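Local coordinates for protein probable transcriptional regulator (Rhodococcus jostii, PDB 3HIM) that probably acts as a TetR-family transcriptional regulator that binds regulatory DNA through an N-terminal helix-turn-helix in a mainly helical chain, at residues P55-K60 / L64-L69; A78-D83 / T137-R142. One frame throughout, in Å; residues are numbered along the deposited sequence.

Interaction 1: P55-K60 / L64-L69; sequences PHYKTK and LYAISL
Tyr57 reaches across to Ala66 with one corner of its ring, and the methyl of Ala66 sits where it can touch both the ring carbon and the phenol oxygen. The closest pair is Tyr57 CE1 to Ala66 CB at 3.5 Å, while Tyr57 OH stands 3.6 Å from Ala66 CB. The methyl approaches the ring obliquely. Both CB atoms point into the gap, yet the backbones stay apart, with Tyr57 CA 8.8 Å from Ala66 CA; the length of the phenol spans what remains. Its course is set by the first torsion, which turns CG beside the backbone N and anti to the carbonyl carbon (chi1 -57°).

The other junction is made by the backbone. Leu64 N donates to Lys60 O over 3.0 Å with an N-H...O angle of 160°; this is the i to i+4 bond of the first turn of helix 60-82. Thr59 is the N-cap of that helix, and its OG1 accepts from a backbone N just inside it. The side chain of Lys60 leads off the contact, its NZ bonded to the carbonyls of Tyr34 and Thr37. The Leu64 side chain packs on Tyr34, Ser120 and Leu121.

Residues 55-57 end the predicted helix-turn-helix, so the contact joins the DNA-binding unit to the helix leading into the C-terminal domain. Chemically, Tyr57 works at two levels: its CE1 side meets an apolar methyl, whereas its OH is hydrogen-bonded to Arg22 of helix 16-32. The hydroxyl of this buried tyrosine is thereby satisfied, and the phenol bridges two helices.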
ATOM      1  N   PRO B  55     -29.574 -15.502  -2.211  1.00 22.52           N
ATOM      2  CA  PRO B  55     -29.318 -16.673  -3.074  1.00 22.61           C
ATOM      3  C   PRO B  55     -27.876 -16.814  -3.524  1.00 22.59           C
ATOM      4  O   PRO B  55     -27.424 -17.927  -3.786  1.00 23.33           O
ATOM      5  CB  PRO B  55     -30.185 -16.393  -4.303  1.00 22.67           C
ATOM      6  CG  PRO B  55     -31.293 -15.546  -3.784  1.00 22.74           C
ATOM      7  CD  PRO B  55     -30.673 -14.675  -2.744  1.00 21.92           C
ATOM      8  N   HIS B  56     -27.177 -15.689  -3.626  1.00 22.12           N
ATOM      9  CA  HIS B  56     -25.818 -15.647  -4.149  1.00 21.78           C
ATOM     10  C   HIS B  56     -24.817 -15.576  -3.013  1.00 21.34           C
ATOM     11  O   HIS B  56     -23.787 -16.236  -3.049  1.00 21.14           O
ATOM     12  CB  HIS B  56     -25.649 -14.448  -5.081  1.00 21.73           C
ATOM     13  CG  HIS B  56     -26.494 -14.522  -6.315  1.00 22.47           C
ATOM     14  ND1 HIS B  56     -27.667 -13.806  -6.460  1.00 23.72           N
ATOM     15  CD2 HIS B  56     -26.334 -15.220  -7.464  1.00 22.90           C
ATOM     16  CE1 HIS B  56     -28.194 -14.065  -7.644  1.00 23.80           C
ATOM     17  NE2 HIS B  56     -27.407 -14.921  -8.274  1.00 23.59           N
ATOM     18  N   TYR B  57     -25.140 -14.774  -2.003  1.00 20.78           N
ATOM     19  CA  TYR B  57     -24.287 -14.597  -0.846  1.00 20.57           C
ATOM     20  C   TYR B  57     -25.141 -14.620   0.413  1.00 20.72           C
ATOM     21  O   TYR B  57     -25.932 -13.712   0.653  1.00 21.24           O
ATOM     22  CB  TYR B  57     -23.464 -13.301  -0.993  1.00 19.72           C
ATOM     23  CG  TYR B  57     -22.655 -13.318  -2.267  1.00 17.46           C
ATOM     24  CD1 TYR B  57     -21.536 -14.146  -2.378  1.00 17.22           C
ATOM     25  CD2 TYR B  57     -23.031 -12.555  -3.376  1.00 14.78           C
ATOM     26  CE1 TYR B  57     -20.796 -14.209  -3.542  1.00 14.47           C
ATOM     27  CE2 TYR B  57     -22.288 -12.598  -4.556  1.00 14.86           C
ATOM     28  CZ  TYR B  57     -21.169 -13.436  -4.618  1.00 15.23           C
ATOM     29  OH  TYR B  57     -20.421 -13.523  -5.750  1.00 15.39           O
ATOM     30  N   LYS B  58     -24.998 -15.685   1.193  1.00 20.76           N
ATOM     31  CA  LYS B  58     -25.821 -15.883   2.384  1.00 20.95           C
ATOM     32  C   LYS B  58     -25.349 -14.975   3.526  1.00 21.12           C
ATOM     33  O   LYS B  58     -26.118 -14.634   4.418  1.00 20.85           O
ATOM     34  CB  LYS B  58     -25.815 -17.359   2.800  1.00 21.08           C
ATOM     35  N   THR B  59     -24.076 -14.581   3.488  1.00 21.12           N
ATOM     36  CA  THR B  59     -23.508 -13.697   4.511  1.00 20.55           C
ATOM     37  C   THR B  59     -22.712 -12.586   3.840  1.00 20.22           C
ATOM     38  O   THR B  59     -22.281 -12.736   2.670  1.00 19.89           O
ATOM     39  CB  THR B  59     -22.595 -14.459   5.514  1.00 20.77           C
ATOM     40  OG1 THR B  59     -21.331 -14.769   4.906  1.00 22.00           O
ATOM     41  CG2 THR B  59     -23.255 -15.768   5.986  1.00 20.91           C
ATOM     42  N   LYS B  60     -22.518 -11.484   4.576  1.00 19.15           N
ATOM     43  CA  LYS B  60     -21.623 -10.410   4.149  1.00 18.64           C
ATOM     44  C   LYS B  60     -20.225 -10.974   3.879  1.00 18.17           C
ATOM     45  O   LYS B  60     -19.587 -10.633   2.886  1.00 17.86           O
ATOM     46  CB  LYS B  60     -21.531  -9.303   5.212  1.00 18.50           C
ATOM     47  CG  LYS B  60     -21.473  -7.883   4.634  1.00 19.59           C
ATOM     48  CD  LYS B  60     -20.621  -6.853   5.429  1.00 20.09           C
ATOM     49  CE  LYS B  60     -20.789  -6.873   6.945  1.00 19.26           C
ATOM     50  NZ  LYS B  60     -20.694  -5.483   7.501  1.00 21.03           N
ATOM     51  N   LEU B  64     -17.565 -10.717   0.687  1.00 16.97           N
ATOM     52  CA  LEU B  64     -16.208 -10.192   0.765  1.00 17.01           C
ATOM     53  C   LEU B  64     -15.193 -11.232   0.249  1.00 17.00           C
ATOM     54  O   LEU B  64     -14.284 -10.901  -0.525  1.00 16.63           O
ATOM     55  CB  LEU B  64     -15.866  -9.779   2.204  1.00 17.29           C
ATOM     56  CG  LEU B  64     -14.390  -9.427   2.432  1.00 17.49           C
ATOM     57  CD1 LEU B  64     -14.080  -8.081   1.769  1.00 16.74           C
ATOM     58  CD2 LEU B  64     -14.063  -9.407   3.925  1.00 18.92           C
ATOM     59  N   TYR B  65     -15.359 -12.485   0.686  1.00 17.33           N
ATOM     60  CA  TYR B  65     -14.513 -13.578   0.242  1.00 16.82           C
ATOM     61  C   TYR B  65     -14.582 -13.724  -1.267  1.00 17.25           C
ATOM     62  O   TYR B  65     -13.537 -13.832  -1.917  1.00 17.18           O
ATOM     63  CB  TYR B  65     -14.900 -14.884   0.928  1.00 17.45           C
ATOM     64  CG  TYR B  65     -14.198 -16.100   0.338  1.00 17.51           C
ATOM     65  CD1 TYR B  65     -12.798 -16.196   0.342  1.00 17.35           C
ATOM     66  CD2 TYR B  65     -14.936 -17.139  -0.248  1.00 19.29           C
ATOM     67  CE1 TYR B  65     -12.143 -17.299  -0.214  1.00 19.02           C
ATOM     68  CE2 TYR B  65     -14.294 -18.258  -0.800  1.00 19.92           C
ATOM     69  CZ  TYR B  65     -12.895 -18.321  -0.773  1.00 19.81           C
ATOM     70  OH  TYR B  65     -12.251 -19.394  -1.309  1.00 21.56           O
ATOM     71  N   ALA B  66     -15.794 -13.708  -1.836  1.00 16.46           N
ATOM     72  CA  ALA B  66     -15.911 -13.755  -3.295  1.00 17.31           C
ATOM     73  C   ALA B  66     -15.125 -12.614  -3.955  1.00 16.79           C
ATOM     74  O   ALA B  66     -14.376 -12.844  -4.888  1.00 17.51           O
ATOM     75  CB  ALA B  66     -17.381 -13.745  -3.752  1.00 16.98           C
ATOM     76  N   ILE B  67     -15.285 -11.397  -3.460  1.00 16.86           N
ATOM     77  CA  ILE B  67     -14.568 -10.236  -4.008  1.00 16.48           C
ATOM     78  C   ILE B  67     -13.048 -10.449  -3.911  1.00 16.80           C
ATOM     79  O   ILE B  67     -12.322 -10.252  -4.865  1.00 16.67           O
ATOM     80  CB  ILE B  67     -15.028  -8.919  -3.307  1.00 16.53           C
ATOM     81  CG1 ILE B  67     -16.474  -8.586  -3.695  1.00 15.76           C
ATOM     82  CG2 ILE B  67     -14.115  -7.733  -3.637  1.00 14.53           C
ATOM     83  CD1 ILE B  67     -17.145  -7.560  -2.799  1.00 13.45           C
ATOM     84  N   SER B  68     -12.585 -10.908  -2.756  1.00 17.04           N
ATOM     85  CA  SER B  68     -11.162 -11.027  -2.494  1.00 16.82           C
ATOM     86  C   SER B  68     -10.535 -12.174  -3.319  1.00 16.61           C
ATOM     87  O   SER B  68      -9.429 -12.049  -3.859  1.00 16.03           O
ATOM     88  CB  SER B  68     -10.936 -11.218  -0.992  1.00 16.61           C
ATOM     89  OG  SER B  68      -9.554 -11.250  -0.702  1.00 18.14           O
ATOM     90  N   LEU B  69     -11.255 -13.278  -3.422  1.00 16.28           N
ATOM     91  CA  LEU B  69     -10.834 -14.413  -4.239  1.00 16.94           C
ATOM     92  C   LEU B  69     -10.714 -14.008  -5.704  1.00 17.24           C
ATOM     93  O   LEU B  69      -9.694 -14.261  -6.363  1.00 16.67           O
ATOM     94  CB  LEU B  69     -11.854 -15.545  -4.091  1.00 16.46           C
ATOM     95  CG  LEU B  69     -11.650 -16.838  -4.866  1.00 17.03           C
ATOM     96  CD1 LEU B  69     -10.407 -17.596  -4.353  1.00 16.04           C
ATOM     97  CD2 LEU B  69     -12.918 -17.697  -4.730  1.00 16.42           C
TER

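Interaction 2: A78-D83 / T137-R142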
ATOM      1  N   ALA B  78      -3.227 -12.834 -14.229  1.00 16.83           N
ATOM      2  CA  ALA B  78      -2.630 -11.775 -15.064  1.00 17.06           C
ATOM      3  C   ALA B  78      -1.121 -11.902 -15.237  1.00 16.84           C
ATOM      4  O   ALA B  78      -0.610 -11.908 -16.353  1.00 16.90           O
ATOM      5  CB  ALA B  78      -2.980 -10.383 -14.517  1.00 16.81           C
ATOM      6  N   ILE B  79      -0.402 -11.985 -14.127  1.00 17.23           N
ATOM      7  CA  ILE B  79       1.060 -12.068 -14.198  1.00 16.54           C
ATOM      8  C   ILE B  79       1.541 -13.437 -14.677  1.00 16.92           C
ATOM      9  O   ILE B  79       2.604 -13.553 -15.305  1.00 17.22           O
ATOM     10  CB  ILE B  79       1.708 -11.664 -12.874  1.00 16.20           C
ATOM     11  CG1 ILE B  79       1.304 -12.601 -11.723  1.00 14.90           C
ATOM     12  CG2 ILE B  79       1.330 -10.251 -12.566  1.00 15.23           C
ATOM     13  CD1 ILE B  79       2.161 -12.363 -10.418  1.00 14.24           C
ATOM     14  N   THR B  80       0.755 -14.471 -14.394  1.00 16.68           N
ATOM     15  CA  THR B  80       1.093 -15.814 -14.852  1.00 17.43           C
ATOM     16  C   THR B  80       1.013 -15.867 -16.385  1.00 17.36           C
ATOM     17  O   THR B  80       1.974 -16.233 -17.047  1.00 17.59           O
ATOM     18  CB  THR B  80       0.210 -16.874 -14.164  1.00 17.08           C
ATOM     19  OG1 THR B  80       0.455 -16.804 -12.762  1.00 17.25           O
ATOM     20  CG2 THR B  80       0.544 -18.285 -14.662  1.00 18.06           C
ATOM     21  N   ALA B  81      -0.105 -15.418 -16.941  1.00 17.52           N
ATOM     22  CA  ALA B  81      -0.213 -15.214 -18.397  1.00 17.82           C
ATOM     23  C   ALA B  81       0.869 -14.267 -18.948  1.00 18.17           C
ATOM     24  O   ALA B  81       1.235 -14.358 -20.113  1.00 17.91           O
ATOM     25  CB  ALA B  81      -1.594 -14.685 -18.753  1.00 17.92           C
ATOM     26  N   ALA B  82       1.373 -13.352 -18.122  1.00 18.39           N
ATOM     27  CA  ALA B  82       2.426 -12.450 -18.592  1.00 18.19           C
ATOM     28  C   ALA B  82       3.837 -13.078 -18.539  1.00 18.32           C
ATOM     29  O   ALA B  82       4.786 -12.533 -19.115  1.00 18.28           O
ATOM     30  CB  ALA B  82       2.378 -11.113 -17.837  1.00 17.95           C
ATOM     31  N   ASP B  83       3.978 -14.222 -17.869  1.00 18.05           N
ATOM     32  CA  ASP B  83       5.289 -14.860 -17.762  1.00 17.91           C
ATOM     33  C   ASP B  83       5.506 -15.899 -18.869  1.00 18.00           C
ATOM     34  O   ASP B  83       4.608 -16.670 -19.183  1.00 18.36           O
ATOM     35  CB  ASP B  83       5.489 -15.491 -16.387  1.00 17.61           C
ATOM     36  CG  ASP B  83       6.920 -15.921 -16.148  1.00 18.99           C
ATOM     37  OD1 ASP B  83       7.879 -15.270 -16.661  1.00 20.92           O
ATOM     38  OD2 ASP B  83       7.089 -16.928 -15.442  1.00 18.70           O
ATOM     39  N   THR B 137       3.622 -13.921  -5.197  1.00 15.53           N
ATOM     40  CA  THR B 137       5.005 -13.541  -4.942  1.00 16.00           C
ATOM     41  C   THR B 137       5.949 -14.524  -5.633  1.00 16.13           C
ATOM     42  O   THR B 137       6.954 -14.109  -6.204  1.00 16.67           O
ATOM     43  CB  THR B 137       5.322 -13.500  -3.421  1.00 16.40           C
ATOM     44  OG1 THR B 137       4.450 -12.572  -2.789  1.00 17.59           O
ATOM     45  CG2 THR B 137       6.768 -13.053  -3.157  1.00 14.98           C
ATOM     46  N   LYS B 138       5.618 -15.816  -5.583  1.00 15.41           N
ATOM     47  CA  LYS B 138       6.487 -16.853  -6.139  1.00 15.55           C
ATOM     48  C   LYS B 138       6.730 -16.700  -7.665  1.00 15.66           C
ATOM     49  O   LYS B 138       7.775 -17.135  -8.180  1.00 14.56           O
ATOM     50  CB  LYS B 138       5.972 -18.266  -5.791  1.00 15.48           C
ATOM     51  N   VAL B 139       5.778 -16.066  -8.366  1.00 16.13           N
ATOM     52  CA  VAL B 139       5.939 -15.782  -9.803  1.00 16.41           C
ATOM     53  C   VAL B 139       7.153 -14.899  -9.999  1.00 16.77           C
ATOM     54  O   VAL B 139       7.949 -15.099 -10.927  1.00 17.04           O
ATOM     55  CB  VAL B 139       4.696 -15.104 -10.441  1.00 16.48           C
ATOM     56  CG1 VAL B 139       4.990 -14.684 -11.906  1.00 15.82           C
ATOM     57  CG2 VAL B 139       3.481 -16.034 -10.378  1.00 16.29           C
ATOM     58  N   PHE B 140       7.308 -13.932  -9.106  1.00 16.82           N
ATOM     59  CA  PHE B 140       8.437 -13.029  -9.210  1.00 17.02           C
ATOM     60  C   PHE B 140       9.716 -13.709  -8.734  1.00 16.77           C
ATOM     61  O   PHE B 140      10.747 -13.584  -9.381  1.00 16.39           O
ATOM     62  CB  PHE B 140       8.177 -11.694  -8.489  1.00 16.92           C
ATOM     63  CG  PHE B 140       7.138 -10.820  -9.176  1.00 17.56           C
ATOM     64  CD1 PHE B 140       7.396 -10.251 -10.425  1.00 18.31           C
ATOM     65  CD2 PHE B 140       5.911 -10.557  -8.566  1.00 17.04           C
ATOM     66  CE1 PHE B 140       6.439  -9.438 -11.067  1.00 18.94           C
ATOM     67  CE2 PHE B 140       4.956  -9.757  -9.194  1.00 18.53           C
ATOM     68  CZ  PHE B 140       5.217  -9.193 -10.449  1.00 17.41           C
ATOM     69  N   THR B 141       9.654 -14.457  -7.633  1.00 16.81           N
ATOM     70  CA  THR B 141      10.868 -15.111  -7.136  1.00 17.68           C
ATOM     71  C   THR B 141      11.440 -16.107  -8.159  1.00 17.32           C
ATOM     72  O   THR B 141      12.661 -16.164  -8.339  1.00 17.61           O
ATOM     73  CB  THR B 141      10.698 -15.757  -5.710  1.00 18.03           C
ATOM     74  OG1 THR B 141       9.670 -16.737  -5.752  1.00 21.71           O
ATOM     75  CG2 THR B 141      10.287 -14.736  -4.696  1.00 17.57           C
ATOM     76  N   ARG B 142      10.567 -16.855  -8.843  1.00 16.95           N
ATOM     77  CA  ARG B 142      10.998 -17.759  -9.907  1.00 17.32           C
ATOM     78  C   ARG B 142      11.768 -17.000 -11.004  1.00 17.37           C
ATOM     79  O   ARG B 142      12.861 -17.410 -11.394  1.00 17.92           O
ATOM     80  CB  ARG B 142       9.809 -18.531 -10.500  1.00 17.55           C
TER
HETATM   81  O   HOH W   1       7.483 -17.125 -12.503  1.00 19.60           O
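Ile79 and Val139 meet between two helices of the all-helical TetR-type fold, helix 60-82 and helix 123-149, whose local segments run nearly parallel at 24° with axes 10.2 Å apart. The tight part centres on one methyl. Ile79 CD1 lies 3.7 Å from Val139 CB, 3.9 Å from Val139 CG2 and 4.0 Å from Val139 CG1, so it rests against the fork of the valine. The same methyl reaches Phe140 CE2 at 4.0 Å, approaching that ring obliquely. Ile79 achieves this with CG1 set between its backbone N and carbonyl carbon (chi1 62°), followed by an extended second torsion that carries CD1 across the gap. Phe140 and Tyr100 of helix 89-106 form an edge-to-face (T-shaped) ring pair, and Tyr100 touches Ile79 too, so helix 89-106 also borders the apolar side, with Thr166 of helix 158-175 touching Phe140.

Away from this centre the packing thins out. Exposed Thr80 crosses Val139 at about a right angle, and its OG1 merely grazes Val139 CG2 at 3.9 Å; the polar partner of that hydroxyl is the carbonyl of Leu76, one turn back. No direct hydrogen bond joins the two segments. Asp83, in the turn after helix 60-82, is linked to the other segment by a water. Its OD1 forms a salt bridge with Arg92, which should favour a charged carboxylate, while OD2 accepts from that water. The single water donates to both segments, lying 3.0 Å from Asp83 OD2 and 2.6 Å from Val139 O.

Overall arrangement
Interactions 1 and 2 follow one another along the chain and share helix 60-82, the first at its N-terminal start and the second at its C-terminal end. Their centres are 27 Å apart, on opposite sides of the chain's centre, and their nearest atoms remain about 10 Å from each other. Interaction 1 ties this helix to the DNA-binding unit; interaction 2 seats it against helix 123-149, part of the C-terminal domain. One continuous helix therefore spans both regions. In TetR-family regulators such a connection commonly relays ligand-induced movement to the DNA-binding unit; a similar relay is possible here but is not tested by these contacts.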